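Local coordinates for protein 5'-Methylthioadenosine Nucleosidase (Arabidopsis thaliana, PDB 2H8G) that is a plant nucleosidase of the phosphorylase superfamily, an alpha/beta protein forming a two-chain assembly that holds adenine in its pocket, at residues V136-H139 with D140-I143; T189-I192 with A193-A196; T251-K254 with V255-I259. All coordinates share one frame; numbering follows the deposited sequence.

Contact 1: V136-H139 with D140-I143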
ATOM      1  N   VAL A 136      15.512   2.152  -4.979  1.00 17.96           N
ATOM      2  CA  VAL A 136      14.152   2.268  -5.472  1.00 16.85           C
ATOM      3  C   VAL A 136      13.448   3.514  -4.957  1.00 18.16           C
ATOM      4  O   VAL A 136      13.727   3.989  -3.862  1.00 18.44           O
ATOM      5  CB  VAL A 136      13.354   1.008  -5.067  1.00 19.02           C
ATOM      6  CG1 VAL A 136      13.262   0.917  -3.543  1.00 18.71           C
ATOM      7  CG2 VAL A 136      11.987   1.023  -5.714  1.00 19.01           C
ATOM      8  N   VAL A 137      12.543   4.041  -5.771  1.00 15.86           N
ATOM      9  CA  VAL A 137      11.771   5.228  -5.432  1.00 16.96           C
ATOM     10  C   VAL A 137      10.352   5.086  -5.970  1.00 15.34           C
ATOM     11  O   VAL A 137      10.074   4.174  -6.755  1.00 16.48           O
ATOM     12  CB  VAL A 137      12.375   6.506  -6.082  1.00 18.93           C
ATOM     13  CG1 VAL A 137      13.769   6.761  -5.547  1.00 19.01           C
ATOM     14  CG2 VAL A 137      12.415   6.357  -7.600  1.00 18.29           C
ATOM     15  N   PHE A 138       9.465   5.978  -5.525  1.00 16.51           N
ATOM     16  CA  PHE A 138       8.082   6.037  -6.022  1.00 16.81           C
ATOM     17  C   PHE A 138       8.022   7.261  -6.933  1.00 17.94           C
ATOM     18  O   PHE A 138       8.663   8.270  -6.642  1.00 18.65           O
ATOM     19  CB  PHE A 138       7.052   6.314  -4.917  1.00 16.87           C
ATOM     20  CG  PHE A 138       6.799   5.171  -3.979  1.00 16.38           C
ATOM     21  CD1 PHE A 138       7.511   5.062  -2.795  1.00 16.77           C
ATOM     22  CD2 PHE A 138       5.798   4.242  -4.246  1.00 17.64           C
ATOM     23  CE1 PHE A 138       7.226   4.051  -1.879  1.00 17.96           C
ATOM     24  CE2 PHE A 138       5.506   3.226  -3.340  1.00 17.84           C
ATOM     25  CZ  PHE A 138       6.217   3.131  -2.154  1.00 19.94           C
ATOM     26  N   HIS A 139       7.250   7.189  -8.013  1.00 15.97           N
ATOM     27  CA  HIS A 139       7.102   8.350  -8.889  1.00 17.31           C
ATOM     28  C   HIS A 139       5.682   8.912  -8.863  1.00 17.72           C
ATOM     29  O   HIS A 139       5.418   9.943  -9.481  1.00 19.64           O
ATOM     30  CB  HIS A 139       7.502   8.033 -10.341  1.00 16.54           C
ATOM     31  CG  HIS A 139       6.860   6.804 -10.907  1.00 16.92           C
ATOM     32  ND1 HIS A 139       5.551   6.764 -11.343  1.00 20.21           N
ATOM     33  CD2 HIS A 139       7.364   5.567 -11.120  1.00 13.05           C
ATOM     34  CE1 HIS A 139       5.280   5.552 -11.801  1.00 15.51           C
ATOM     35  NE2 HIS A 139       6.363   4.808 -11.676  1.00 19.61           N
ATOM     36  N   ASP A 140       4.770   8.266  -8.137  1.00 15.25           N
ATOM     37  CA  ASP A 140       3.388   8.735  -8.090  1.00 16.00           C
ATOM     38  C   ASP A 140       2.847   9.122  -6.715  1.00 14.84           C
ATOM     39  O   ASP A 140       1.634   9.119  -6.496  1.00 17.14           O
ATOM     40  CB  ASP A 140       2.463   7.693  -8.737  1.00 15.36           C
ATOM     41  CG  ASP A 140       2.343   6.416  -7.919  1.00 17.90           C
ATOM     42  OD1 ASP A 140       3.191   6.176  -7.033  1.00 18.27           O
ATOM     43  OD2 ASP A 140       1.393   5.640  -8.184  1.00 18.53           O
ATOM     44  N   ARG A 141       3.736   9.451  -5.782  1.00 15.18           N
ATOM     45  CA  ARG A 141       3.289   9.890  -4.460  1.00 15.34           C
ATOM     46  C   ARG A 141       3.820  11.311  -4.350  1.00 17.73           C
ATOM     47  O   ARG A 141       4.835  11.568  -3.701  1.00 19.48           O
ATOM     48  CB  ARG A 141       3.863   9.001  -3.351  1.00 16.24           C
ATOM     49  CG  ARG A 141       3.649   7.514  -3.596  1.00 15.20           C
ATOM     50  CD  ARG A 141       3.712   6.717  -2.298  1.00 15.71           C
ATOM     51  NE  ARG A 141       4.931   6.980  -1.547  1.00 14.76           N
ATOM     52  CZ  ARG A 141       5.184   6.446  -0.356  1.00 16.58           C
ATOM     53  NH1 ARG A 141       4.299   5.624   0.198  1.00 17.02           N
ATOM     54  NH2 ARG A 141       6.303   6.747   0.289  1.00 17.03           N
ATOM     55  N   ARG A 142       3.125  12.225  -5.024  1.00 16.51           N
ATOM     56  CA  ARG A 142       3.527  13.626  -5.073  1.00 17.58           C
ATOM     57  C   ARG A 142       2.925  14.468  -3.961  1.00 16.34           C
ATOM     58  O   ARG A 142       1.722  14.691  -3.922  1.00 16.95           O
ATOM     59  CB  ARG A 142       3.130  14.232  -6.424  1.00 16.52           C
ATOM     60  CG  ARG A 142       3.559  13.412  -7.650  1.00 18.67           C
ATOM     61  CD  ARG A 142       3.065  14.072  -8.939  1.00 18.94           C
ATOM     62  NE  ARG A 142       1.634  14.356  -8.857  1.00 17.04           N
ATOM     63  CZ  ARG A 142       0.667  13.523  -9.230  1.00 19.06           C
ATOM     64  NH1 ARG A 142       0.961  12.334  -9.746  1.00 19.05           N
ATOM     65  NH2 ARG A 142      -0.602  13.866  -9.038  1.00 18.81           N
ATOM     66  N   ILE A 143       3.777  14.931  -3.053  1.00 18.41           N
ATOM     67  CA  ILE A 143       3.335  15.779  -1.947  1.00 20.30           C
ATOM     68  C   ILE A 143       4.291  16.967  -2.042  1.00 22.44           C
ATOM     69  O   ILE A 143       5.306  17.029  -1.349  1.00 22.14           O
ATOM     70  CB  ILE A 143       3.484  15.053  -0.589  1.00 20.02           C
ATOM     71  CG1 ILE A 143       2.908  13.635  -0.691  1.00 20.80           C
ATOM     72  CG2 ILE A 143       2.727  15.821   0.482  1.00 19.66           C
ATOM     73  CD1 ILE A 143       3.131  12.773   0.543  1.00 20.08           C
TER
HETATM   74  O   HOH W   1       6.563  10.109  -5.759  1.00 22.52           O
HETATM   75  O   HOH W   2       3.408  11.220 -10.811  1.00 19.02           O
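F138 and R141 stack just where strand 130-138 gives way to a loop. The R141 guanidinium lies over one face of the F138 ring, the two planes 16° from parallel and their centres 3.8 Å apart. NE stands above the ring nearer its rim, 3.4 Å from F138 CD1, while R141 CZ sits over F138 CE1 at 3.5 Å. Charge and aliphatic stem share this face: R141 CZ makes a cation-pi contact, and R141 CD makes a CH-pi contact 3.9 Å from the ring centroid. The bend at chi3 (-53°) folds the arginine back, laying both parts on the phenyl ring. G152 O accepts a hydrogen bond from R141 NE, which probably limits how the guanidinium can turn, and Y151 adds a second cation-pi partner.

One water bridges the backbone of the turn, accepting from R141 N at 2.9 Å and donating weakly to F138 O; a second ties H139 O to R142 NH1. R142 then forms salt bridges to D187 and D182 of the second subunit. The H139 ring and D140 carboxylate planes stand 50° apart, and D140 OD2 accepts from D179 N of the same chain. The stack forms within one subunit, where a strand of the phosphorylase-superfamily fold ends; the following loop, chiefly R142, bonds to the second subunit, and the H139 side chain lies about 6 Å from adenine.

Contact 2: T189-I192 with A193-A196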
ATOM      1  N   THR A 189       7.745  13.003 -16.160  1.00 28.92           N
ATOM      2  CA  THR A 189       8.633  14.078 -15.731  1.00 29.79           C
ATOM      3  C   THR A 189       9.433  13.668 -14.499  1.00 28.49           C
ATOM      4  O   THR A 189      10.630  13.939 -14.401  1.00 28.56           O
ATOM      5  CB  THR A 189       7.838  15.361 -15.394  1.00 31.49           C
ATOM      6  OG1 THR A 189       7.114  15.797 -16.551  1.00 33.40           O
ATOM      7  CG2 THR A 189       8.784  16.469 -14.952  1.00 33.76           C
ATOM      8  N   LEU A 190       8.763  13.004 -13.565  1.00 27.27           N
ATOM      9  CA  LEU A 190       9.397  12.566 -12.333  1.00 26.16           C
ATOM     10  C   LEU A 190      10.342  11.379 -12.529  1.00 25.68           C
ATOM     11  O   LEU A 190      11.391  11.309 -11.894  1.00 26.03           O
ATOM     12  CB  LEU A 190       8.314  12.242 -11.299  1.00 26.89           C
ATOM     13  CG  LEU A 190       7.464  13.476 -10.960  1.00 27.40           C
ATOM     14  CD1 LEU A 190       6.247  13.086 -10.143  1.00 28.93           C
ATOM     15  CD2 LEU A 190       8.325  14.484 -10.212  1.00 29.44           C
ATOM     16  N   ILE A 191       9.976  10.451 -13.407  1.00 24.41           N
ATOM     17  CA  ILE A 191      10.825   9.293 -13.669  1.00 25.16           C
ATOM     18  C   ILE A 191      12.117   9.734 -14.357  1.00 27.34           C
ATOM     19  O   ILE A 191      13.206   9.277 -14.004  1.00 27.34           O
ATOM     20  CB  ILE A 191      10.092   8.255 -14.555  1.00 24.19           C
ATOM     21  CG1 ILE A 191       8.930   7.639 -13.764  1.00 22.13           C
ATOM     22  CG2 ILE A 191      11.064   7.174 -15.010  1.00 25.00           C
ATOM     23  CD1 ILE A 191       7.994   6.776 -14.588  1.00 20.61           C
ATOM     24  N   ILE A 192      11.996  10.627 -15.334  1.00 28.20           N
ATOM     25  CA  ILE A 192      13.169  11.123 -16.043  1.00 29.00           C
ATOM     26  C   ILE A 192      14.067  11.863 -15.056  1.00 28.61           C
ATOM     27  O   ILE A 192      15.293  11.770 -15.124  1.00 28.49           O
ATOM     28  CB  ILE A 192      12.774  12.089 -17.179  1.00 30.00           C
ATOM     29  CG1 ILE A 192      11.931  11.354 -18.225  1.00 31.89           C
ATOM     30  CG2 ILE A 192      14.028  12.665 -17.821  1.00 32.27           C
ATOM     31  CD1 ILE A 192      11.519  12.214 -19.413  1.00 32.31           C
ATOM     32  N   ALA A 193      13.442  12.579 -14.126  1.00 27.61           N
ATOM     33  CA  ALA A 193      14.168  13.343 -13.119  1.00 27.86           C
ATOM     34  C   ALA A 193      14.844  12.471 -12.063  1.00 28.57           C
ATOM     35  O   ALA A 193      15.898  12.842 -11.544  1.00 29.85           O
ATOM     36  CB  ALA A 193      13.229  14.344 -12.448  1.00 28.05           C
ATOM     37  N   ASN A 194      14.247  11.324 -11.732  1.00 27.07           N
ATOM     38  CA  ASN A 194      14.851  10.451 -10.730  1.00 26.84           C
ATOM     39  C   ASN A 194      15.869   9.485 -11.336  1.00 25.80           C
ATOM     40  O   ASN A 194      16.445   8.656 -10.636  1.00 25.69           O
ATOM     41  CB  ASN A 194      13.783   9.690  -9.913  1.00 26.05           C
ATOM     42  CG  ASN A 194      12.982   8.687 -10.734  1.00 27.63           C
ATOM     43  OD1 ASN A 194      13.504   8.040 -11.638  1.00 28.77           O
ATOM     44  ND2 ASN A 194      11.707   8.532 -10.387  1.00 25.43           N
ATOM     45  N   ASP A 195      16.082   9.617 -12.642  1.00 26.61           N
ATOM     46  CA  ASP A 195      17.059   8.813 -13.373  1.00 26.71           C
ATOM     47  C   ASP A 195      16.865   7.301 -13.258  1.00 25.60           C
ATOM     48  O   ASP A 195      17.835   6.541 -13.195  1.00 25.27           O
ATOM     49  CB  ASP A 195      18.468   9.197 -12.908  1.00 31.16           C
ATOM     50  CG  ASP A 195      19.544   8.763 -13.881  1.00 35.14           C
ATOM     51  OD1 ASP A 195      19.409   9.062 -15.086  1.00 38.57           O
ATOM     52  OD2 ASP A 195      20.530   8.135 -13.440  1.00 39.87           O
ATOM     53  N   ALA A 196      15.613   6.862 -13.243  1.00 23.70           N
ATOM     54  CA  ALA A 196      15.319   5.440 -13.145  1.00 21.59           C
ATOM     55  C   ALA A 196      15.574   4.742 -14.476  1.00 19.79           C
ATOM     56  O   ALA A 196      15.429   5.341 -15.542  1.00 21.58           O
ATOM     57  CB  ALA A 196      13.866   5.235 -12.731  1.00 23.15           C
TER
HETATM   58  O   HOH W   3      14.646   7.817 -16.208  1.00 26.30           O
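A193 enters the last turn of helix 185-193 with its N-H bonded to T189 O at 3.1 Å, and its CB rests against the same carbonyl oxygen. Next, N194 N donates to L190 O at 2.9 Å and, weakly, to I191 O. The N194 side chain folds back over the helix end: chi1 of 66° sets CG between the backbone N and carbonyl carbon, 3.3 Å from both L190 O and I191 O. Its OD1 lies only 2.7 Å from I191 O, a close pair of acceptors, yet also takes a weak bond from A196 N; ND2 is held by S176 OG. D195 breaks the helix with a positive phi of 56°, its N bonding weakly to I192 O while its carboxylate turns to K123 in a salt bridge. A196 ends the walk: its N reaches back to I191 O in a long, weak bond of 3.5 Å, its CB packs on I191 CG2 at 4.1 Å, and a water donates to both I191 O and A196 O. Positive phi at D195, two weak bonds back into the last turn and the apolar I191-A196 touch mark a Schellman motif closing the helix before strand 198-200.

Contact 3: T251-K254 with V255-I259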
ATOM      1  N   THR A 251      17.424 -16.593 -14.043  1.00 22.66           N
ATOM      2  CA  THR A 251      18.252 -15.763 -13.185  1.00 22.13           C
ATOM      3  C   THR A 251      17.936 -16.041 -11.720  1.00 22.58           C
ATOM      4  O   THR A 251      18.840 -16.155 -10.898  1.00 21.84           O
ATOM      5  CB  THR A 251      18.036 -14.270 -13.500  1.00 21.78           C
ATOM      6  OG1 THR A 251      18.383 -14.030 -14.869  1.00 23.96           O
ATOM      7  CG2 THR A 251      18.911 -13.394 -12.604  1.00 22.45           C
ATOM      8  N   ALA A 252      16.652 -16.161 -11.392  1.00 21.29           N
ATOM      9  CA  ALA A 252      16.252 -16.431 -10.016  1.00 21.90           C
ATOM     10  C   ALA A 252      16.886 -17.726  -9.530  1.00 21.97           C
ATOM     11  O   ALA A 252      17.299 -17.830  -8.378  1.00 22.14           O
ATOM     12  CB  ALA A 252      14.735 -16.516  -9.915  1.00 21.56           C
ATOM     13  N   THR A 253      16.967 -18.710 -10.418  1.00 23.36           N
ATOM     14  CA  THR A 253      17.562 -19.992 -10.064  1.00 24.47           C
ATOM     15  C   THR A 253      19.047 -19.830  -9.771  1.00 24.14           C
ATOM     16  O   THR A 253      19.562 -20.403  -8.810  1.00 24.22           O
ATOM     17  CB  THR A 253      17.371 -21.019 -11.187  1.00 26.20           C
ATOM     18  OG1 THR A 253      15.971 -21.270 -11.361  1.00 28.37           O
ATOM     19  CG2 THR A 253      18.076 -22.322 -10.847  1.00 28.07           C
ATOM     20  N   LYS A 254      19.738 -19.046 -10.594  1.00 23.77           N
ATOM     21  CA  LYS A 254      21.160 -18.817 -10.385  1.00 24.28           C
ATOM     22  C   LYS A 254      21.383 -18.055  -9.083  1.00 23.45           C
ATOM     23  O   LYS A 254      22.369 -18.272  -8.385  1.00 25.32           O
ATOM     24  CB  LYS A 254      21.755 -18.029 -11.553  1.00 24.96           C
ATOM     25  CG  LYS A 254      21.815 -18.813 -12.849  1.00 29.23           C
ATOM     26  CD  LYS A 254      22.414 -17.975 -13.963  1.00 31.91           C
ATOM     27  CE  LYS A 254      22.482 -18.757 -15.262  1.00 34.87           C
ATOM     28  NZ  LYS A 254      23.363 -19.950 -15.128  1.00 38.93           N
ATOM     29  N   VAL A 255      20.459 -17.162  -8.752  1.00 22.54           N
ATOM     30  CA  VAL A 255      20.581 -16.392  -7.526  1.00 22.67           C
ATOM     31  C   VAL A 255      20.415 -17.311  -6.318  1.00 22.51           C
ATOM     32  O   VAL A 255      21.174 -17.223  -5.352  1.00 23.49           O
ATOM     33  CB  VAL A 255      19.532 -15.255  -7.484  1.00 21.65           C
ATOM     34  CG1 VAL A 255      19.485 -14.635  -6.098  1.00 22.73           C
ATOM     35  CG2 VAL A 255      19.890 -14.189  -8.522  1.00 22.36           C
ATOM     36  N   ILE A 256      19.431 -18.202  -6.377  1.00 23.57           N
ATOM     37  CA  ILE A 256      19.197 -19.134  -5.282  1.00 24.82           C
ATOM     38  C   ILE A 256      20.415 -20.023  -5.049  1.00 25.91           C
ATOM     39  O   ILE A 256      20.850 -20.207  -3.911  1.00 25.47           O
ATOM     40  CB  ILE A 256      17.957 -20.018  -5.551  1.00 25.43           C
ATOM     41  CG1 ILE A 256      16.688 -19.198  -5.318  1.00 27.51           C
ATOM     42  CG2 ILE A 256      17.967 -21.240  -4.643  1.00 26.59           C
ATOM     43  CD1 ILE A 256      16.597 -18.605  -3.922  1.00 30.42           C
ATOM     44  N   ASN A 257      20.974 -20.563  -6.126  1.00 26.46           N
ATOM     45  CA  ASN A 257      22.141 -21.425  -5.995  1.00 28.02           C
ATOM     46  C   ASN A 257      23.372 -20.669  -5.507  1.00 28.57           C
ATOM     47  O   ASN A 257      24.266 -21.257  -4.895  1.00 29.52           O
ATOM     48  CB  ASN A 257      22.433 -22.131  -7.318  1.00 30.03           C
ATOM     49  CG  ASN A 257      21.521 -23.320  -7.547  1.00 34.14           C
ATOM     50  OD1 ASN A 257      21.461 -24.236  -6.724  1.00 37.41           O
ATOM     51  ND2 ASN A 257      20.804 -23.315  -8.664  1.00 36.02           N
ATOM     52  N   PHE A 258      23.416 -19.366  -5.764  1.00 27.27           N
ATOM     53  CA  PHE A 258      24.538 -18.546  -5.317  1.00 26.67           C
ATOM     54  C   PHE A 258      24.422 -18.291  -3.817  1.00 27.68           C
ATOM     55  O   PHE A 258      25.401 -18.399  -3.076  1.00 27.68           O
ATOM     56  CB  PHE A 258      24.546 -17.201  -6.042  1.00 26.58           C
ATOM     57  CG  PHE A 258      25.671 -16.299  -5.624  1.00 26.56           C
ATOM     58  CD1 PHE A 258      26.943 -16.455  -6.163  1.00 26.64           C
ATOM     59  CD2 PHE A 258      25.463 -15.303  -4.675  1.00 27.39           C
ATOM     60  CE1 PHE A 258      27.991 -15.632  -5.765  1.00 28.09           C
ATOM     61  CE2 PHE A 258      26.508 -14.475  -4.269  1.00 28.11           C
ATOM     62  CZ  PHE A 258      27.774 -14.640  -4.816  1.00 28.30           C
ATOM     63  N   ILE A 259      23.215 -17.944  -3.380  1.00 27.60           N
ATOM     64  CA  ILE A 259      22.947 -17.658  -1.973  1.00 28.99           C
ATOM     65  C   ILE A 259      23.169 -18.861  -1.060  1.00 29.47           C
ATOM     66  O   ILE A 259      23.652 -18.715   0.063  1.00 30.41           O
ATOM     67  CB  ILE A 259      21.496 -17.160  -1.784  1.00 28.80           C
ATOM     68  CG1 ILE A 259      21.339 -15.781  -2.426  1.00 28.43           C
ATOM     69  CG2 ILE A 259      21.137 -17.112  -0.303  1.00 30.37           C
ATOM     70  CD1 ILE A 259      19.914 -15.264  -2.412  1.00 30.17           C
TER
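V255 packs its CG2 against T251 O at 3.3 Å, on the buried side of the last turns of helix 233-259. With CG1 anti to the backbone N (chi1 169°), CG2 falls beside that N and leans back toward T251. The same oxygen accepts from V255 N at 2.9 Å. One residue on, I256 N bonds to A252 O at 2.9 Å, and I256 CG1 comes within 3.4 Å of that oxygen. This face is well covered: V255 meets L168 of helix 162-168, while A252 and I256 both reach F31 of strand 28-32. F258 sends its ring toward helix 162-168, and its N makes a weak bond to K254 O.

The other side is looser. K254 is exposed; its chain runs extended before bending at the last torsion, and only its CB meets the following segment. Between the two sides, T253 and N257 lie side by side and point the same way, with T253 CG2 3.6 Å from N257 ND2. T253 OG1 bonds to E249, one turn back, whereas N257 OD1 accepts from K70 and H69 outside the helix. Of the four backbone bonds between the segments, N257 N to T253 O (3.0 Å) is the straightest, at 167°. The chemistry implies an amphipathic helix: apolar packing on one face and, on the other, polar links within the helix (T253) and to H69 and K70 (N257).

Each contact is local, formed within one continuous run of chain, and the three follow in series without nesting or crossing. From the N terminus, contact 1 comes first, turning the chain out of strand 130-138 toward helix 148-153. Contact 2 then closes the end of helix 185-193 ahead of strand 198-200. These two meet although 45 residues lie between them: L190 CD1 packs 3.3 Å from H139 O, and I191 CG1 lies 3.6 Å from H139 CG. Contact 3, along the final turns of helix 233-259, is remote, its centre about 30 Å from both others; it lies across the chain's centre from contact 1 and joins helix 162-168 to strand 28-32.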